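PDB 6W6Z: BLUF domain-containing protein, which probably acts as a blue-light photoreceptor, sensing light through a flavin bound in its BLUF domain. Local coordinates for residues 92-103 with 131-140; 42-50 with 114-125. All coordinates share one frame; numbering follows the deposited sequence.

Interaction 1 (92-103 with 131-140); sequences WSMKYVQRNTNI and ELLIAEQTKM
Lys95 reaches from strand 95-98 to the C-terminal end of helix 125-134. CB and CG run past Gln137 in the opposite direction, CG lying 3.7 Å from Gln137 OE1. With CG anti to the backbone N (chi1 -172°) and the chain extended beyond it, CD passes over the centre of the Trp92 ring, while CE comes up to the carbonyl of Ala135. NZ then donates to Leu132 O and Ala135 O, each at 2.8 Å. Ala135 is the first residue to leave the helix, so the ammonium sits among the carbonyls of a helix C-terminus, where the helix dipole would probably favour its positive charge. Trp92 also meets Leu133, whose CD1 lies at the ring edge near CZ3.

Beyond the helix the chain runs beside strand 95-98, the edge strand of the ferredoxin-like BLUF sheet, and joins it by one backbone bond, Thr138 N to Tyr96 O at 2.8 Å. Tyr96 N donates to Gln137 OE1 at 3.0 Å, in the plane of the amide and on a lone pair, so a side chain stands in for a backbone acceptor. Met140 SD lies 4.9 Å from the centroid of the Tyr96 ring, an oblique Met-aromatic contact, and Met140 CG packs on Tyr96 CD2.

In the middle, Val97 CG1 packs on Ala135 CB and Leu132 CD2. At the far end Asn102 ND2 donates to the syn lone pair of Glu131 OE2 at 2.9 Å, and a water links that same oxygen and Glu131 O to Asn100 ND2. Asn100 OD1 meanwhile N-caps helix 101-109 by accepting from Ile103 N.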
loop_
_atom_site.group_PDB
_atom_site.type_symbol
_atom_site.label_atom_id
_atom_site.label_comp_id
_atom_site.label_asym_id
_atom_site.label_seq_id
_atom_site.Cartn_x
_atom_site.Cartn_y
_atom_site.Cartn_z
ATOM N N TRP A 92 7.780 3.405 -8.858
ATOM C CA TRP A 92 8.091 3.018 -7.451
ATOM C C TRP A 92 7.983 1.518 -7.208
ATOM O O TRP A 92 6.881 0.938 -7.401
ATOM C CB TRP A 92 7.171 3.741 -6.477
ATOM C CG TRP A 92 7.065 5.219 -6.674
ATOM C CD1 TRP A 92 7.810 6.171 -6.063
ATOM C CD2 TRP A 92 6.080 5.924 -7.455
ATOM N NE1 TRP A 92 7.406 7.411 -6.455
ATOM C CE2 TRP A 92 6.327 7.300 -7.281
ATOM C CE3 TRP A 92 4.994 5.531 -8.242
ATOM C CZ2 TRP A 92 5.571 8.287 -7.917
ATOM C CZ3 TRP A 92 4.253 6.497 -8.885
ATOM C CH2 TRP A 92 4.536 7.857 -8.725
ATOM N N SER A 93 9.043 0.943 -6.647
ATOM C CA SER A 93 9.065 -0.409 -6.036
ATOM C C SER A 93 7.968 -0.495 -4.963
ATOM O O SER A 93 7.155 -1.460 -5.014
ATOM C CB SER A 93 10.429 -0.748 -5.522
ATOM O OG SER A 93 11.273 -0.932 -6.653
ATOM N N MET A 94 7.869 0.535 -4.152
ATOM C CA MET A 94 6.688 0.766 -3.274
ATOM C C MET A 94 6.622 2.229 -2.854
ATOM O O MET A 94 7.352 2.617 -1.922
ATOM C CB MET A 94 6.752 -0.097 -2.018
ATOM C CG MET A 94 5.463 -0.040 -1.210
ATOM S SD MET A 94 3.913 -0.251 -2.148
ATOM C CE MET A 94 4.276 -1.795 -2.984
ATOM N N LYS A 95 5.744 2.994 -3.499
ATOM C CA LYS A 95 5.497 4.407 -3.168
ATOM C C LYS A 95 4.850 4.420 -1.787
ATOM O O LYS A 95 4.064 3.529 -1.499
ATOM C CB LYS A 95 4.583 5.080 -4.193
ATOM C CG LYS A 95 4.427 6.577 -4.029
ATOM C CD LYS A 95 3.505 7.203 -5.030
ATOM C CE LYS A 95 3.603 8.705 -5.057
ATOM N NZ LYS A 95 2.728 9.289 -6.090
ATOM N N TYR A 96 5.152 5.431 -1.008
ATOM C CA TYR A 96 4.483 5.662 0.280
ATOM C C TYR A 96 3.743 6.986 0.221
ATOM O O TYR A 96 4.378 8.019 -0.033
ATOM C CB TYR A 96 5.490 5.642 1.411
ATOM C CG TYR A 96 4.833 5.748 2.761
ATOM C CD1 TYR A 96 3.851 4.845 3.145
ATOM C CD2 TYR A 96 5.147 6.752 3.628
ATOM C CE1 TYR A 96 3.240 4.914 4.382
ATOM C CE2 TYR A 96 4.564 6.829 4.881
ATOM C CZ TYR A 96 3.574 5.933 5.242
ATOM O OH TYR A 96 2.981 6.021 6.472
ATOM N N VAL A 97 2.450 6.944 0.543
ATOM C CA VAL A 97 1.575 8.150 0.618
ATOM C C VAL A 97 0.823 8.165 1.946
ATOM O O VAL A 97 0.252 7.146 2.335
ATOM C CB VAL A 97 0.604 8.158 -0.572
ATOM C CG1 VAL A 97 -0.295 9.371 -0.572
ATOM C CG2 VAL A 97 1.347 8.043 -1.872
ATOM N N GLN A 98 0.785 9.311 2.610
ATOM C CA GLN A 98 -0.026 9.475 3.835
ATOM C C GLN A 98 -1.154 10.447 3.522
ATOM O O GLN A 98 -1.247 10.879 2.400
ATOM C CB GLN A 98 0.841 9.930 5.013
ATOM C CG GLN A 98 1.865 8.871 5.417
ATOM C CD GLN A 98 2.530 9.156 6.743
ATOM O OE1 GLN A 98 3.012 8.232 7.413
ATOM N NE2 GLN A 98 2.572 10.427 7.107
ATOM N N ARG A 99 -2.033 10.685 4.493
ATOM C CA ARG A 99 -3.164 11.634 4.381
ATOM C C ARG A 99 -2.659 13.003 3.901
ATOM O O ARG A 99 -1.650 13.538 4.437
ATOM C CB ARG A 99 -3.831 11.792 5.747
ATOM C CG ARG A 99 -5.221 11.217 5.866
ATOM C CD ARG A 99 -5.671 11.323 7.305
ATOM N NE ARG A 99 -5.928 12.681 7.739
ATOM C CZ ARG A 99 -6.402 12.985 8.939
ATOM N NH1 ARG A 99 -6.606 12.013 9.814
ATOM N NH2 ARG A 99 -6.613 14.247 9.279
ATOM N N ASN A 100 -3.344 13.568 2.919
ATOM C CA ASN A 100 -3.063 14.913 2.380
ATOM C C ASN A 100 -4.430 15.547 2.176
ATOM O O ASN A 100 -5.440 14.808 2.289
ATOM C CB ASN A 100 -2.214 14.849 1.111
ATOM C CG ASN A 100 -2.916 14.217 -0.075
ATOM O OD1 ASN A 100 -4.143 14.288 -0.201
ATOM N ND2 ASN A 100 -2.133 13.639 -0.979
ATOM N N THR A 101 -4.471 16.838 1.864
ATOM C CA THR A 101 -5.774 17.545 1.765
ATOM C C THR A 101 -6.599 16.989 0.597
ATOM O O THR A 101 -7.800 16.935 0.749
ATOM C CB THR A 101 -5.592 19.071 1.783
ATOM O OG1 THR A 101 -4.806 19.471 0.669
ATOM C CG2 THR A 101 -4.969 19.573 3.056
ATOM N N ASN A 102 -6.013 16.643 -0.558
ATOM C CA ASN A 102 -6.802 16.095 -1.680
ATOM C C ASN A 102 -7.534 14.821 -1.214
ATOM O O ASN A 102 -8.686 14.620 -1.587
ATOM C CB ASN A 102 -5.924 15.704 -2.865
ATOM C CG ASN A 102 -5.701 16.794 -3.871
ATOM O OD1 ASN A 102 -5.942 17.968 -3.586
ATOM N ND2 ASN A 102 -5.218 16.391 -5.041
ATOM N N ILE A 103 -6.879 13.958 -0.434
ATOM C CA ILE A 103 -7.459 12.640 -0.055
ATOM C C ILE A 103 -8.515 12.899 1.014
ATOM O O ILE A 103 -9.552 12.278 0.962
ATOM C CB ILE A 103 -6.352 11.684 0.416
ATOM C CG1 ILE A 103 -5.494 11.246 -0.777
ATOM C CG2 ILE A 103 -6.926 10.521 1.190
ATOM C CD1 ILE A 103 -4.150 10.671 -0.392
ATOM N N GLU A 131 -5.414 9.691 -7.084
ATOM C CA GLU A 131 -4.929 10.559 -5.980
ATOM C C GLU A 131 -3.598 10.014 -5.470
ATOM O O GLU A 131 -2.702 10.816 -5.181
ATOM C CB GLU A 131 -5.931 10.679 -4.824
ATOM C CG GLU A 131 -7.145 11.539 -5.133
ATOM C CD GLU A 131 -6.837 12.966 -5.563
ATOM O OE1 GLU A 131 -7.454 13.424 -6.561
ATOM O OE2 GLU A 131 -5.929 13.603 -4.955
ATOM N N LEU A 132 -3.458 8.696 -5.366
ATOM C CA LEU A 132 -2.188 8.080 -4.865
ATOM C C LEU A 132 -1.078 8.271 -5.900
ATOM O O LEU A 132 0.079 8.466 -5.485
ATOM C CB LEU A 132 -2.407 6.604 -4.571
ATOM C CG LEU A 132 -3.347 6.260 -3.413
ATOM C CD1 LEU A 132 -3.304 4.752 -3.160
ATOM C CD2 LEU A 132 -2.980 7.015 -2.145
ATOM N N LEU A 133 -1.402 8.196 -7.185
ATOM C CA LEU A 133 -0.429 8.432 -8.275
ATOM C C LEU A 133 0.064 9.892 -8.231
ATOM O O LEU A 133 1.276 10.088 -8.357
ATOM C CB LEU A 133 -1.065 8.105 -9.623
ATOM C CG LEU A 133 -0.154 8.321 -10.832
ATOM C CD1 LEU A 133 1.095 7.448 -10.755
ATOM C CD2 LEU A 133 -0.897 8.050 -12.140
ATOM N N ILE A 134 -0.824 10.873 -8.086
ATOM C CA ILE A 134 -0.438 12.311 -8.215
ATOM C C ILE A 134 0.132 12.847 -6.899
ATOM O O ILE A 134 0.907 13.799 -6.963
ATOM C CB ILE A 134 -1.584 13.186 -8.762
ATOM C CG1 ILE A 134 -2.720 13.394 -7.755
ATOM C CG2 ILE A 134 -2.060 12.619 -10.096
ATOM C CD1 ILE A 134 -3.822 14.316 -8.246
ATOM N N ALA A 135 -0.202 12.269 -5.746
ATOM C CA ALA A 135 0.358 12.654 -4.431
ATOM C C ALA A 135 1.898 12.717 -4.471
ATOM O O ALA A 135 2.548 11.872 -5.143
ATOM C CB ALA A 135 -0.118 11.687 -3.363
ATOM N N GLU A 136 2.468 13.707 -3.773
ATOM C CA GLU A 136 3.920 13.767 -3.444
ATOM C C GLU A 136 4.204 12.554 -2.555
ATOM O O GLU A 136 3.447 12.376 -1.602
ATOM C CB GLU A 136 4.259 15.051 -2.662
ATOM N N GLN A 137 5.207 11.738 -2.838
ATOM C CA GLN A 137 5.559 10.628 -1.923
ATOM C C GLN A 137 5.937 11.191 -0.546
ATOM O O GLN A 137 6.659 12.236 -0.482
ATOM C CB GLN A 137 6.673 9.769 -2.501
ATOM C CG GLN A 137 7.317 8.844 -1.465
ATOM C CD GLN A 137 8.020 7.745 -2.202
ATOM O OE1 GLN A 137 7.614 6.607 -2.170
ATOM N NE2 GLN A 137 9.011 8.124 -3.000
ATOM N N THR A 138 5.505 10.525 0.532
ATOM C CA THR A 138 5.927 10.845 1.919
ATOM C C THR A 138 7.309 10.226 2.167
ATOM O O THR A 138 7.428 8.975 2.142
ATOM C CB THR A 138 4.884 10.374 2.936
ATOM O OG1 THR A 138 3.640 10.994 2.598
ATOM C CG2 THR A 138 5.295 10.657 4.363
ATOM N N LYS A 139 8.331 11.047 2.404
ATOM C CA LYS A 139 9.702 10.536 2.685
ATOM C C LYS A 139 9.733 9.984 4.104
ATOM O O LYS A 139 9.159 10.662 4.987
ATOM C CB LYS A 139 10.748 11.649 2.537
ATOM N N MET A 140 10.388 8.836 4.340
ATOM C CA MET A 140 10.387 8.187 5.680
ATOM C C MET A 140 11.785 7.853 6.246
ATOM O O MET A 140 11.831 7.339 7.407
ATOM C CB MET A 140 9.545 6.916 5.607
ATOM C CG MET A 140 8.075 7.266 5.432
ATOM S SD MET A 140 7.391 8.173 6.851
ATOM C CE MET A 140 7.236 6.827 8.025
HETATM O O HOH W 1 -3.413 13.258 -3.733
#

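Interaction 2 (42-50 with 114-125); sequences LYYADNAFF and TFNPLLLNQQNL. With FMN (flavin mononucleotide), chain B.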
loop_
_atom_site.group_PDB
_atom_site.type_symbol
_atom_site.label_atom_id
_atom_site.label_comp_id
_atom_site.label_asym_id
_atom_site.label_seq_id
_atom_site.Cartn_x
_atom_site.Cartn_y
_atom_site.Cartn_z
ATOM N N LEU A 42 1.625 2.187 -1.168
ATOM C CA LEU A 42 1.154 1.895 0.207
ATOM C C LEU A 42 0.671 3.218 0.737
ATOM O O LEU A 42 1.473 4.136 0.765
ATOM C CB LEU A 42 2.272 1.318 1.077
ATOM C CG LEU A 42 1.830 0.887 2.479
ATOM C CD1 LEU A 42 0.807 -0.245 2.401
ATOM C CD2 LEU A 42 3.006 0.476 3.343
ATOM N N TYR A 43 -0.592 3.278 1.152
ATOM C CA TYR A 43 -1.200 4.456 1.796
ATOM C C TYR A 43 -1.412 4.044 3.234
ATOM O O TYR A 43 -1.909 2.941 3.489
ATOM C CB TYR A 43 -2.517 4.833 1.113
ATOM C CG TYR A 43 -3.426 5.761 1.888
ATOM C CD1 TYR A 43 -3.227 7.130 1.886
ATOM C CD2 TYR A 43 -4.524 5.273 2.573
ATOM C CE1 TYR A 43 -4.100 7.984 2.543
ATOM C CE2 TYR A 43 -5.370 6.108 3.295
ATOM C CZ TYR A 43 -5.166 7.477 3.261
ATOM O OH TYR A 43 -6.006 8.333 3.930
ATOM N N TYR A 44 -1.101 4.928 4.158
ATOM C CA TYR A 44 -1.366 4.715 5.597
ATOM C C TYR A 44 -2.103 5.929 6.123
ATOM O O TYR A 44 -1.592 7.049 5.937
ATOM C CB TYR A 44 -0.072 4.507 6.397
ATOM C CG TYR A 44 -0.363 4.382 7.869
ATOM C CD1 TYR A 44 -0.926 3.222 8.384
ATOM C CD2 TYR A 44 -0.240 5.475 8.711
ATOM C CE1 TYR A 44 -1.291 3.130 9.719
ATOM C CE2 TYR A 44 -0.561 5.390 10.057
ATOM C CZ TYR A 44 -1.131 4.232 10.555
ATOM O OH TYR A 44 -1.495 4.151 11.874
ATOM N N ALA A 45 -3.199 5.713 6.833
ATOM C CA ALA A 45 -3.868 6.790 7.594
ATOM C C ALA A 45 -4.826 6.172 8.596
ATOM O O ALA A 45 -5.331 5.028 8.356
ATOM C CB ALA A 45 -4.617 7.685 6.642
ATOM N N ASP A 46 -5.066 6.864 9.702
ATOM C CA ASP A 46 -6.156 6.477 10.626
ATOM C C ASP A 46 -6.058 4.975 10.971
ATOM O O ASP A 46 -7.092 4.261 10.957
ATOM C CB ASP A 46 -7.495 6.879 9.987
ATOM C CG ASP A 46 -7.774 8.367 10.060
ATOM O OD1 ASP A 46 -6.844 9.089 10.386
ATOM O OD2 ASP A 46 -8.942 8.792 9.822
ATOM N N ASN A 47 -4.866 4.504 11.333
ATOM C CA ASN A 47 -4.582 3.109 11.795
ATOM C C ASN A 47 -5.000 2.088 10.742
ATOM O O ASN A 47 -5.427 0.988 11.135
ATOM C CB ASN A 47 -5.278 2.779 13.123
ATOM C CG ASN A 47 -4.629 3.486 14.300
ATOM O OD1 ASN A 47 -3.415 3.713 14.305
ATOM N ND2 ASN A 47 -5.423 3.846 15.296
ATOM N N ALA A 48 -4.831 2.383 9.458
ATOM C CA ALA A 48 -5.217 1.432 8.393
ATOM C C ALA A 48 -4.344 1.639 7.168
ATOM O O ALA A 48 -3.759 2.730 7.022
ATOM C CB ALA A 48 -6.689 1.593 8.068
ATOM N N PHE A 49 -4.248 0.596 6.355
ATOM C CA PHE A 49 -3.470 0.604 5.094
ATOM C C PHE A 49 -4.376 0.401 3.889
ATOM O O PHE A 49 -5.398 -0.268 3.915
ATOM C CB PHE A 49 -2.437 -0.514 5.113
ATOM C CG PHE A 49 -1.389 -0.429 6.171
ATOM C CD1 PHE A 49 -0.296 0.436 6.022
ATOM C CD2 PHE A 49 -1.439 -1.256 7.291
ATOM C CE1 PHE A 49 0.717 0.452 6.965
ATOM C CE2 PHE A 49 -0.441 -1.192 8.255
ATOM C CZ PHE A 49 0.648 -0.348 8.079
ATOM N N PHE A 50 -3.889 0.878 2.766
ATOM C CA PHE A 50 -4.394 0.518 1.437
ATOM C C PHE A 50 -3.149 0.206 0.638
ATOM O O PHE A 50 -2.195 0.980 0.780
ATOM C CB PHE A 50 -5.221 1.628 0.791
ATOM C CG PHE A 50 -5.486 1.353 -0.674
ATOM C CD1 PHE A 50 -4.525 1.609 -1.650
ATOM C CD2 PHE A 50 -6.649 0.708 -1.058
ATOM C CE1 PHE A 50 -4.757 1.298 -2.982
ATOM C CE2 PHE A 50 -6.894 0.416 -2.401
ATOM C CZ PHE A 50 -5.937 0.680 -3.354
ATOM N N THR A 114 -13.937 9.611 8.466
ATOM C CA THR A 114 -12.555 9.119 8.701
ATOM C C THR A 114 -11.894 8.841 7.355
ATOM O O THR A 114 -12.558 8.841 6.344
ATOM C CB THR A 114 -12.520 7.910 9.640
ATOM O OG1 THR A 114 -13.163 6.794 9.009
ATOM C CG2 THR A 114 -13.180 8.210 10.970
ATOM N N PHE A 115 -10.587 8.667 7.349
ATOM C CA PHE A 115 -9.786 8.506 6.118
ATOM C C PHE A 115 -9.249 7.075 6.051
ATOM O O PHE A 115 -8.209 6.802 5.406
ATOM C CB PHE A 115 -8.753 9.618 6.195
ATOM C CG PHE A 115 -9.420 10.925 6.507
ATOM C CD1 PHE A 115 -10.188 11.537 5.527
ATOM C CD2 PHE A 115 -9.364 11.490 7.770
ATOM C CE1 PHE A 115 -10.825 12.740 5.779
ATOM C CE2 PHE A 115 -10.016 12.676 8.025
ATOM C CZ PHE A 115 -10.754 13.293 7.028
ATOM N N ASN A 116 -9.974 6.187 6.692
ATOM C CA ASN A 116 -9.639 4.744 6.774
ATOM C C ASN A 116 -10.022 4.122 5.441
ATOM O O ASN A 116 -11.184 4.123 5.056
ATOM C CB ASN A 116 -10.354 4.093 7.955
ATOM C CG ASN A 116 -10.027 2.629 8.162
ATOM O OD1 ASN A 116 -9.816 1.873 7.207
ATOM N ND2 ASN A 116 -9.987 2.231 9.426
ATOM N N PRO A 117 -9.044 3.572 4.693
ATOM C CA PRO A 117 -9.330 3.009 3.385
ATOM C C PRO A 117 -10.194 1.740 3.408
ATOM O O PRO A 117 -10.701 1.362 2.382
ATOM C CB PRO A 117 -7.951 2.716 2.761
ATOM C CG PRO A 117 -6.970 2.802 3.897
ATOM C CD PRO A 117 -7.627 3.521 5.050
ATOM N N LEU A 118 -10.436 1.130 4.573
ATOM C CA LEU A 118 -11.412 0.015 4.637
ATOM C C LEU A 118 -12.816 0.494 4.226
ATOM O O LEU A 118 -13.643 -0.385 3.911
ATOM C CB LEU A 118 -11.404 -0.585 6.045
ATOM C CG LEU A 118 -10.185 -1.438 6.370
ATOM C CD1 LEU A 118 -10.059 -1.672 7.872
ATOM C CD2 LEU A 118 -10.257 -2.753 5.636
ATOM N N LEU A 119 -13.088 1.807 4.257
ATOM C CA LEU A 119 -14.383 2.409 3.840
ATOM C C LEU A 119 -14.491 2.472 2.310
ATOM O O LEU A 119 -15.578 2.832 1.841
ATOM C CB LEU A 119 -14.478 3.846 4.370
ATOM C CG LEU A 119 -14.407 4.034 5.883
ATOM C CD1 LEU A 119 -14.191 5.503 6.216
ATOM C CD2 LEU A 119 -15.655 3.508 6.555
ATOM N N LEU A 120 -13.422 2.243 1.553
ATOM C CA LEU A 120 -13.470 2.369 0.063
ATOM C C LEU A 120 -14.161 1.147 -0.563
ATOM O O LEU A 120 -14.005 0.015 -0.033
ATOM C CB LEU A 120 -12.049 2.497 -0.497
ATOM C CG LEU A 120 -11.264 3.766 -0.168
ATOM C CD1 LEU A 120 -9.846 3.625 -0.695
ATOM C CD2 LEU A 120 -11.930 5.011 -0.731
ATOM N N ASN A 121 -14.878 1.354 -1.675
ATOM C CA ASN A 121 -15.397 0.259 -2.535
ATOM C C ASN A 121 -14.596 0.268 -3.845
ATOM O O ASN A 121 -13.785 1.178 -4.065
ATOM C CB ASN A 121 -16.920 0.345 -2.689
ATOM C CG ASN A 121 -17.398 1.560 -3.466
ATOM O OD1 ASN A 121 -16.807 1.910 -4.501
ATOM N ND2 ASN A 121 -18.459 2.205 -2.985
ATOM N N GLN A 122 -14.802 -0.732 -4.690
ATOM C CA GLN A 122 -14.009 -0.907 -5.932
ATOM C C GLN A 122 -14.211 0.288 -6.879
ATOM O O GLN A 122 -13.248 0.673 -7.577
ATOM C CB GLN A 122 -14.367 -2.225 -6.594
ATOM C CG GLN A 122 -13.923 -3.439 -5.791
ATOM C CD GLN A 122 -14.938 -3.912 -4.780
ATOM O OE1 GLN A 122 -15.880 -3.196 -4.416
ATOM N NE2 GLN A 122 -14.706 -5.114 -4.278
ATOM N N GLN A 123 -15.401 0.878 -6.902
ATOM C CA GLN A 123 -15.685 2.038 -7.787
ATOM C C GLN A 123 -14.851 3.246 -7.341
ATOM O O GLN A 123 -14.417 4.016 -8.206
ATOM C CB GLN A 123 -17.173 2.374 -7.806
ATOM C CG GLN A 123 -18.033 1.279 -8.418
ATOM C CD GLN A 123 -17.899 1.179 -9.927
ATOM O OE1 GLN A 123 -17.348 2.053 -10.595
ATOM N NE2 GLN A 123 -18.449 0.114 -10.486
ATOM N N ASN A 124 -14.613 3.414 -6.049
ATOM C CA ASN A 124 -13.817 4.555 -5.519
ATOM C C ASN A 124 -12.373 4.534 -6.022
ATOM O O ASN A 124 -11.702 5.617 -5.942
ATOM C CB ASN A 124 -13.800 4.582 -3.997
ATOM C CG ASN A 124 -15.170 4.734 -3.391
ATOM O OD1 ASN A 124 -15.438 4.140 -2.351
ATOM N ND2 ASN A 124 -16.000 5.571 -4.004
ATOM N N LEU A 125 -11.857 3.359 -6.421
ATOM C CA LEU A 125 -10.432 3.148 -6.811
ATOM C C LEU A 125 -10.079 3.915 -8.085
ATOM O O LEU A 125 -8.906 4.317 -8.188
ATOM C CB LEU A 125 -10.144 1.647 -6.979
ATOM C CG LEU A 125 -10.377 0.800 -5.729
ATOM C CD1 LEU A 125 -9.821 -0.601 -5.923
ATOM C CD2 LEU A 125 -9.779 1.443 -4.477
HETATM N N1 FMN B . 6.707 -7.064 1.549
HETATM C C2 FMN B . 7.130 -6.955 0.279
HETATM O O2 FMN B . 8.082 -7.715 -0.091
HETATM N N3 FMN B . 6.496 -6.177 -0.623
HETATM C C4 FMN B . 5.452 -5.396 -0.303
HETATM O O4 FMN B . 4.894 -4.658 -1.110
HETATM C C4A FMN B . 4.979 -5.414 1.076
HETATM N N5 FMN B . 3.976 -4.675 1.500
HETATM C C5A FMN B . 3.565 -4.816 2.786
HETATM C C6 FMN B . 2.519 -4.027 3.208
HETATM C C7 FMN B . 2.029 -4.144 4.497
HETATM C C7M FMN B . 0.900 -3.245 4.896
HETATM C C8 FMN B . 2.707 -4.991 5.494
HETATM C C8M FMN B . 2.154 -5.033 6.912
HETATM C C9 FMN B . 3.755 -5.785 5.061
HETATM C C9A FMN B . 4.222 -5.687 3.756
HETATM N N10 FMN B . 5.315 -6.419 3.307
HETATM C C10 FMN B . 5.683 -6.316 1.980
HETATM C "C1'" FMN B . 6.101 -7.340 4.194
HETATM C "C2'" FMN B . 5.754 -8.810 4.125
HETATM O "O2'" FMN B . 4.516 -9.021 4.823
HETATM C "C3'" FMN B . 6.896 -9.598 4.819
HETATM O "O3'" FMN B . 7.265 -9.004 6.069
HETATM C "C4'" FMN B . 8.190 -9.606 4.030
HETATM O "O4'" FMN B . 7.935 -10.082 2.688
HETATM C "C5'" FMN B . 9.226 -10.548 4.692
HETATM O "O5'" FMN B . 8.805 -11.928 4.732
HETATM P P FMN B . 9.752 -13.151 5.299
HETATM O O1P FMN B . 9.330 -13.265 6.752
HETATM O O2P FMN B . 9.335 -14.302 4.400
HETATM O O3P FMN B . 11.200 -12.723 5.144
#
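Pro117 wedges its ring against one side of the hairpin formed by strands 39-45 and 48-54, touching Tyr43, Ala48 and Phe50. The Tyr43 ring offers it an edge: Pro117 CG lies near the ring plane, 3.7 Å from CD2. Pro117 CB meets Phe50 CB at 3.5 Å, and CD rests on the methyl of Ala48. Further along, the Phe50 ring crosses Leu125 at a slant, CE2 standing 3.7 Å from Leu125 CD2.

Pointing CG of Tyr43 anti to its own N (chi1 164°) carries the hydroxyl out to the loop, where OH donates to Phe115 O at 3.1 Å, in the carbonyl plane and on a lone pair. Phe115 N donates to Asp46 OD2 at 3.0 Å almost straight (170°) but from above the carboxylate plane. The other carboxylate oxygen, OD1, forms a salt bridge with Arg99. Asn116 lays its amide against Ala48 CB, and its OD1 closes an Asx turn by accepting from Leu118 N at the start of the 3-10 segment.

Phe49 points away from this loop. One face of its ring is met by Tyr44 CD1, the opposite face by the flavin methyl C7M, 3.8 Å above its centre. The hairpin is part of the sheet that has the flavin on one side and helices 101-109 and 125-134 on the other, as in BLUF domains.

Overall arrangement
The two contacts lie about 13 Å apart, centre to centre, and meet within one mixed five-stranded sheet: strand 95-98 of interaction 1 runs parallel to strand 39-45 of interaction 2, and backbone bonds tie Leu42 to Lys95 and Val97. Along the chain their segments alternate, in the order 42-50, 92-103, 114-125, 131-140. Both fasten the C-terminal part to the sheet, interaction 2 through the loop before helix 125-134 and interaction 1 through the end of that helix and the chain beyond it. Leu42 and Phe49 on the hairpin, and Met94 just before strand 95-98, belong to the flavin pocket, so the sheet connects the flavin site with the C-terminal helices.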